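Local coordinates for protein serine-pyruvate aminotransferase (AgxT) (Sulfolobus solfataricus, PDB 3ZRP) that is a pyridoxal 5'-phosphate-dependent aminotransferase that probably moves amino groups from serine or alanine to keto acids such as pyruvate or glyoxylate, at residues Ala36-Ser40 with Ile249-Ala253; Thr300-Leu306 with Lys334-His340. All blocks are in the same frame, centred on the assembly; numbering follows the deposited sequence.

Interaction 1: Ala36-Ser40 with Ile249-Ala253; sequences ALAYS and ILQLA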
loop_
_atom_site.group_PDB
_atom_site.type_symbol
_atom_site.label_atom_id
_atom_site.label_comp_id
_atom_site.label_asym_id
_atom_site.label_seq_id
_atom_site.Cartn_x
_atom_site.Cartn_y
_atom_site.Cartn_z
ATOM N N ALA A 36 1.686 1.585 -17.832
ATOM C CA ALA A 36 0.799 0.661 -17.122
ATOM C C ALA A 36 -0.183 1.453 -16.250
ATOM O O ALA A 36 -1.375 1.141 -16.185
ATOM C CB ALA A 36 1.624 -0.331 -16.269
ATOM N N LEU A 37 0.319 2.506 -15.617
ATOM C CA LEU A 37 -0.509 3.382 -14.798
ATOM C C LEU A 37 -1.564 4.078 -15.644
ATOM O O LEU A 37 -2.733 4.072 -15.286
ATOM C CB LEU A 37 0.339 4.404 -14.035
ATOM C CG LEU A 37 -0.423 5.389 -13.116
ATOM C CD1 LEU A 37 -1.408 4.688 -12.190
ATOM C CD2 LEU A 37 0.538 6.248 -12.274
ATOM N N ALA A 38 -1.155 4.667 -16.769
ATOM C CA ALA A 38 -2.098 5.320 -17.686
ATOM C C ALA A 38 -3.182 4.356 -18.171
ATOM O O ALA A 38 -4.375 4.703 -18.230
ATOM C CB ALA A 38 -1.353 5.934 -18.892
ATOM N N TYR A 39 -2.760 3.151 -18.526
ATOM C CA TYR A 39 -3.684 2.136 -18.991
ATOM C C TYR A 39 -4.693 1.720 -17.907
ATOM O O TYR A 39 -5.883 1.525 -18.184
ATOM C CB TYR A 39 -2.923 0.932 -19.549
ATOM C CG TYR A 39 -3.838 -0.084 -20.177
ATOM C CD1 TYR A 39 -4.186 0.009 -21.541
ATOM C CD2 TYR A 39 -4.397 -1.111 -19.419
ATOM C CE1 TYR A 39 -5.043 -0.932 -22.131
ATOM C CE2 TYR A 39 -5.249 -2.044 -19.994
ATOM C CZ TYR A 39 -5.574 -1.945 -21.350
ATOM O OH TYR A 39 -6.427 -2.868 -21.906
ATOM N N SER A 40 -4.218 1.563 -16.672
ATOM C CA SER A 40 -5.115 1.217 -15.567
ATOM C C SER A 40 -6.108 2.333 -15.274
ATOM O O SER A 40 -7.289 2.071 -15.009
ATOM C CB SER A 40 -4.299 0.838 -14.310
ATOM O OG SER A 40 -3.496 -0.278 -14.597
ATOM N N ILE A 249 0.829 -2.522 -9.812
ATOM C CA ILE A 249 0.185 -1.705 -10.861
ATOM C C ILE A 249 0.383 -2.330 -12.266
ATOM O O ILE A 249 -0.505 -2.236 -13.134
ATOM C CB ILE A 249 0.684 -0.253 -10.821
ATOM C CG1 ILE A 249 0.093 0.469 -9.589
ATOM C CG2 ILE A 249 0.237 0.528 -12.080
ATOM C CD1 ILE A 249 0.747 1.795 -9.230
ATOM N N LEU A 250 1.541 -2.947 -12.493
ATOM C CA LEU A 250 1.778 -3.708 -13.740
ATOM C C LEU A 250 0.766 -4.858 -13.852
ATOM O O LEU A 250 0.167 -5.081 -14.918
ATOM C CB LEU A 250 3.208 -4.282 -13.761
ATOM C CG LEU A 250 4.405 -3.305 -13.778
ATOM C CD1 LEU A 250 5.743 -4.069 -13.782
ATOM C CD2 LEU A 250 4.306 -2.369 -14.946
ATOM N N GLN A 251 0.596 -5.595 -12.746
ATOM C CA GLN A 251 -0.393 -6.673 -12.689
ATOM C C GLN A 251 -1.809 -6.134 -12.960
ATOM O O GLN A 251 -2.570 -6.731 -13.738
ATOM C CB GLN A 251 -0.304 -7.434 -11.349
ATOM C CG GLN A 251 1.007 -8.213 -11.204
ATOM C CD GLN A 251 1.324 -8.679 -9.783
ATOM O OE1 GLN A 251 1.237 -7.913 -8.829
ATOM N NE2 GLN A 251 1.734 -9.934 -9.650
ATOM N N LEU A 252 -2.150 -5.006 -12.331
ATOM C CA LEU A 252 -3.454 -4.351 -12.535
ATOM C C LEU A 252 -3.714 -4.003 -14.022
ATOM O O LEU A 252 -4.834 -4.175 -14.509
ATOM C CB LEU A 252 -3.628 -3.089 -11.638
ATOM C CG LEU A 252 -4.991 -2.355 -11.756
ATOM C CD1 LEU A 252 -6.188 -3.253 -11.329
ATOM C CD2 LEU A 252 -5.033 -1.025 -10.984
ATOM N N ALA A 253 -2.701 -3.507 -14.730
ATOM C CA ALA A 253 -2.900 -3.126 -16.153
ATOM C C ALA A 253 -3.260 -4.344 -17.023
ATOM O O ALA A 253 -4.090 -4.260 -17.961
ATOM C CB ALA A 253 -1.657 -2.420 -16.699
#

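Interaction 2: Thr300-Leu306 with Lys334-His340; sequences TVTGVIL and KYFRIGH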
loop_
_atom_site.group_PDB
_atom_site.type_symbol
_atom_site.label_atom_id
_atom_site.label_comp_id
_atom_site.label_asym_id
_atom_site.label_seq_id
_atom_site.Cartn_x
_atom_site.Cartn_y
_atom_site.Cartn_z
ATOM N N THR A 300 -21.661 -11.322 -6.335
ATOM C CA THR A 300 -20.270 -11.573 -5.937
ATOM C C THR A 300 -20.133 -12.371 -4.669
ATOM O O THR A 300 -19.134 -13.063 -4.498
ATOM C CB THR A 300 -19.442 -10.256 -5.779
ATOM O OG1 THR A 300 -20.060 -9.423 -4.778
ATOM C CG2 THR A 300 -19.409 -9.520 -7.102
ATOM N N VAL A 301 -21.107 -12.264 -3.766
ATOM C CA VAL A 301 -21.053 -12.918 -2.447
ATOM C C VAL A 301 -22.445 -13.449 -2.060
ATOM O O VAL A 301 -23.443 -12.735 -2.188
ATOM C CB VAL A 301 -20.625 -11.934 -1.318
ATOM C CG1 VAL A 301 -20.599 -12.647 0.049
ATOM C CG2 VAL A 301 -19.260 -11.309 -1.610
ATOM N N THR A 302 -22.499 -14.675 -1.558
ATOM C CA THR A 302 -23.735 -15.256 -1.050
ATOM C C THR A 302 -23.450 -15.844 0.318
ATOM O O THR A 302 -22.514 -16.611 0.474
ATOM C CB THR A 302 -24.251 -16.392 -2.001
ATOM O OG1 THR A 302 -24.417 -15.860 -3.323
ATOM C CG2 THR A 302 -25.599 -16.932 -1.511
ATOM N N GLY A 303 -24.258 -15.471 1.310
ATOM C CA GLY A 303 -24.120 -16.014 2.664
ATOM C C GLY A 303 -25.034 -17.224 2.796
ATOM O O GLY A 303 -26.190 -17.203 2.313
ATOM N N VAL A 304 -24.529 -18.279 3.442
ATOM C CA VAL A 304 -25.219 -19.570 3.470
ATOM C C VAL A 304 -25.463 -19.921 4.924
ATOM O O VAL A 304 -24.531 -20.212 5.654
ATOM C CB VAL A 304 -24.404 -20.702 2.740
ATOM C CG1 VAL A 304 -25.184 -22.006 2.688
ATOM C CG2 VAL A 304 -24.019 -20.279 1.293
ATOM N N ILE A 305 -26.728 -19.841 5.345
ATOM C CA ILE A 305 -27.097 -20.144 6.724
ATOM C C ILE A 305 -27.008 -21.660 6.994
ATOM O O ILE A 305 -27.489 -22.469 6.191
ATOM C CB ILE A 305 -28.510 -19.597 7.076
ATOM C CG1 ILE A 305 -28.508 -18.057 7.041
ATOM C CG2 ILE A 305 -28.945 -20.072 8.470
ATOM C CD1 ILE A 305 -29.866 -17.434 6.773
ATOM N N LEU A 306 -26.363 -22.003 8.105
ATOM C CA LEU A 306 -26.279 -23.375 8.615
ATOM C C LEU A 306 -27.120 -23.547 9.878
ATOM O O LEU A 306 -26.886 -22.879 10.891
ATOM C CB LEU A 306 -24.826 -23.759 8.910
ATOM C CG LEU A 306 -23.910 -23.905 7.691
ATOM C CD1 LEU A 306 -22.465 -24.088 8.119
ATOM C CD2 LEU A 306 -24.370 -25.049 6.791
ATOM N N LYS A 334 -25.692 -17.537 11.718
ATOM C CA LYS A 334 -24.712 -18.623 11.746
ATOM C C LYS A 334 -24.574 -19.082 10.295
ATOM O O LYS A 334 -25.513 -19.642 9.716
ATOM C CB LYS A 334 -25.170 -19.767 12.661
ATOM C CG LYS A 334 -24.113 -20.816 12.942
ATOM C CD LYS A 334 -24.639 -21.849 13.931
ATOM C CE LYS A 334 -23.823 -23.137 13.903
ATOM N NZ LYS A 334 -24.647 -24.339 14.226
ATOM N N TYR A 335 -23.417 -18.809 9.696
ATOM C CA TYR A 335 -23.263 -18.957 8.251
ATOM C C TYR A 335 -21.816 -19.009 7.774
ATOM O O TYR A 335 -20.883 -18.725 8.536
ATOM C CB TYR A 335 -24.025 -17.827 7.519
ATOM C CG TYR A 335 -23.387 -16.434 7.592
ATOM C CD1 TYR A 335 -23.205 -15.787 8.805
ATOM C CD2 TYR A 335 -22.994 -15.762 6.417
ATOM C CE1 TYR A 335 -22.638 -14.495 8.875
ATOM C CE2 TYR A 335 -22.439 -14.474 6.465
ATOM C CZ TYR A 335 -22.262 -13.851 7.698
ATOM O OH TYR A 335 -21.690 -12.606 7.757
ATOM N N PHE A 336 -21.643 -19.388 6.508
ATOM C CA PHE A 336 -20.383 -19.182 5.797
ATOM C C PHE A 336 -20.693 -18.442 4.506
ATOM O O PHE A 336 -21.845 -18.324 4.113
ATOM C CB PHE A 336 -19.618 -20.514 5.557
ATOM C CG PHE A 336 -20.264 -21.427 4.545
ATOM C CD1 PHE A 336 -21.281 -22.301 4.922
ATOM C CD2 PHE A 336 -19.860 -21.412 3.210
ATOM C CE1 PHE A 336 -21.898 -23.147 3.993
ATOM C CE2 PHE A 336 -20.472 -22.256 2.265
ATOM C CZ PHE A 336 -21.494 -23.128 2.665
ATOM N N ARG A 337 -19.672 -17.920 3.847
ATOM C CA ARG A 337 -19.879 -17.170 2.623
ATOM C C ARG A 337 -19.201 -17.801 1.429
ATOM O O ARG A 337 -18.087 -18.327 1.528
ATOM C CB ARG A 337 -19.359 -15.747 2.784
ATOM C CG ARG A 337 -20.205 -14.893 3.718
ATOM C CD ARG A 337 -19.543 -13.522 3.893
ATOM N NE ARG A 337 -18.328 -13.627 4.699
ATOM C CZ ARG A 337 -17.394 -12.683 4.802
ATOM N NH1 ARG A 337 -17.509 -11.539 4.137
ATOM N NH2 ARG A 337 -16.338 -12.859 5.598
ATOM N N ILE A 338 -19.871 -17.701 0.285
ATOM C CA ILE A 338 -19.292 -18.078 -0.984
ATOM C C ILE A 338 -18.931 -16.813 -1.739
ATOM O O ILE A 338 -19.785 -15.982 -2.004
ATOM C CB ILE A 338 -20.275 -18.931 -1.850
ATOM C CG1 ILE A 338 -20.840 -20.116 -1.059
ATOM C CG2 ILE A 338 -19.578 -19.428 -3.123
ATOM C CD1 ILE A 338 -22.014 -20.815 -1.786
ATOM N N GLY A 339 -17.659 -16.671 -2.091
ATOM C CA GLY A 339 -17.226 -15.606 -2.957
ATOM C C GLY A 339 -17.202 -16.114 -4.368
ATOM O O GLY A 339 -16.545 -17.124 -4.638
ATOM N N HIS A 340 -17.928 -15.446 -5.266
ATOM C CA HIS A 340 -18.014 -15.848 -6.661
ATOM C C HIS A 340 -17.825 -14.609 -7.498
ATOM O O HIS A 340 -18.771 -13.980 -7.923
ATOM C CB HIS A 340 -19.339 -16.592 -6.992
ATOM C CG HIS A 340 -20.560 -16.026 -6.304
ATOM N ND1 HIS A 340 -21.213 -14.893 -6.750
ATOM C CD2 HIS A 340 -21.249 -16.450 -5.221
ATOM C CE1 HIS A 340 -22.245 -14.645 -5.957
ATOM N NE2 HIS A 340 -22.287 -15.568 -5.019
#

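Interaction 1: Ala36-Ser40 with Ile249-Ala253
A36 and A253 point their methyl groups at each other where helix 31-48 packs on helix 246-262. The two CB atoms are 3.9 Å apart. The helix segments cross at 47°, with axes 8.4 Å apart. Such close spacing suits the small residues at the crossing. At S40 and A253 the CA atoms come within 4.9 Å.

L250 starts away from helix 31-48, yet its branch CD2 swings back to the CB of A36 at 3.6 Å. I249 sends CG2, anti to its backbone N, over the CA of L37. L252 lays CG and CD2 alongside the CB and OG of S40. L37, S40 and L252 also touch I58, so both helices cover strand 55-60 of the large mixed sheet. This is a helix-helix contact in the layer on that sheet of a class-V (fold type I) aminotransferase.

The hydroxyl of S40 sits against the partner helix. With chi1 at -61°, OG lies beside the backbone N and donates to the O of A36 at 3.0 Å. The N of S40 reaches that same oxygen from the opposite face of its plane. OG also lies 3.3 Å from the CA of A253. An alanine here removes OG; the O of A36 would probably keep just the backbone N of S40 as donor, and a gap is likely to open beside A253.

The Y39 ring approaches the O of A253 obliquely. No hydrogen bond crosses between the segments, so apolar contact and close fit hold the helices here, with the hydroxyl of S40 bonded inside its own helix.

Interaction 2: Thr300-Leu306 with Lys334-His340
V304 and F336 pair across strands 301-305 and 335-339 of the small antiparallel sheet in the C-terminal part of this class-V aminotransferase. Strand 335-339 pairs with strand 326-327 on its other side. Hydrogen-bonded pairs T302-I338 and V304-F336 join the backbones.

The tight part is the face bearing T302, V304, F336 and I338. F336 holds its ring between backbone N and carbonyl carbon, chi1 70°, which brings one ring face against the CB of V304, set off toward the rim. This CH-pi contact puts CB 4.0 Å from the ring centroid. The CG1 of V304 also meets the CE1 of F336, while CG2 turns to the CD1 of I338 at 3.7 Å. L306 comes to the ring edge instead, CD1 3.8 Å from the CD1 of F336. Helices 264-284 and 346-363 cover this face.

The other face meets less across the strands. Y335 and R337 lead away from strand 301-305. The CA of G303 lies at the edge of the Y335 ring, 3.9 Å from CD2; a CB there would be tight against it. The OH of Y335 bonds to the O of S139, and R337 reaches the O atoms of P327 and T138.

K334 marks the solvent side. Its chain, extended until a bend at the last torsion, runs past the O of L306, CD 3.9 Å away, and NZ makes weak hydrogen bonds to the O atoms of V308 and A309.

At the other, buried end, H340 lays one ring face over the carbonyl carbon of T300, while its NE2 shares a 2.7 Å hydrogen bond with the OG1 of T302.

Interactions 1 and 2 follow one another along the chain and lie on opposite sides of its centre. Their centres are 32 Å apart and their nearest atoms about 15 Å, so they do not touch. Interaction 1 belongs to the layer on the large sheet, interaction 2 to the small C-terminal sheet. The side chain of R337 is about 7 Å from a bound pyridoxal phosphate, that of I249 about 12 Å. Interaction 2 is thus the nearer of the two to the cofactor. The side chains of R337 and cofactor-binding T138 are about 4 Å apart. L250 and I305 each neighbour a calcium ligand, E23 and E288 respectively, though no calcium is bound to this chain.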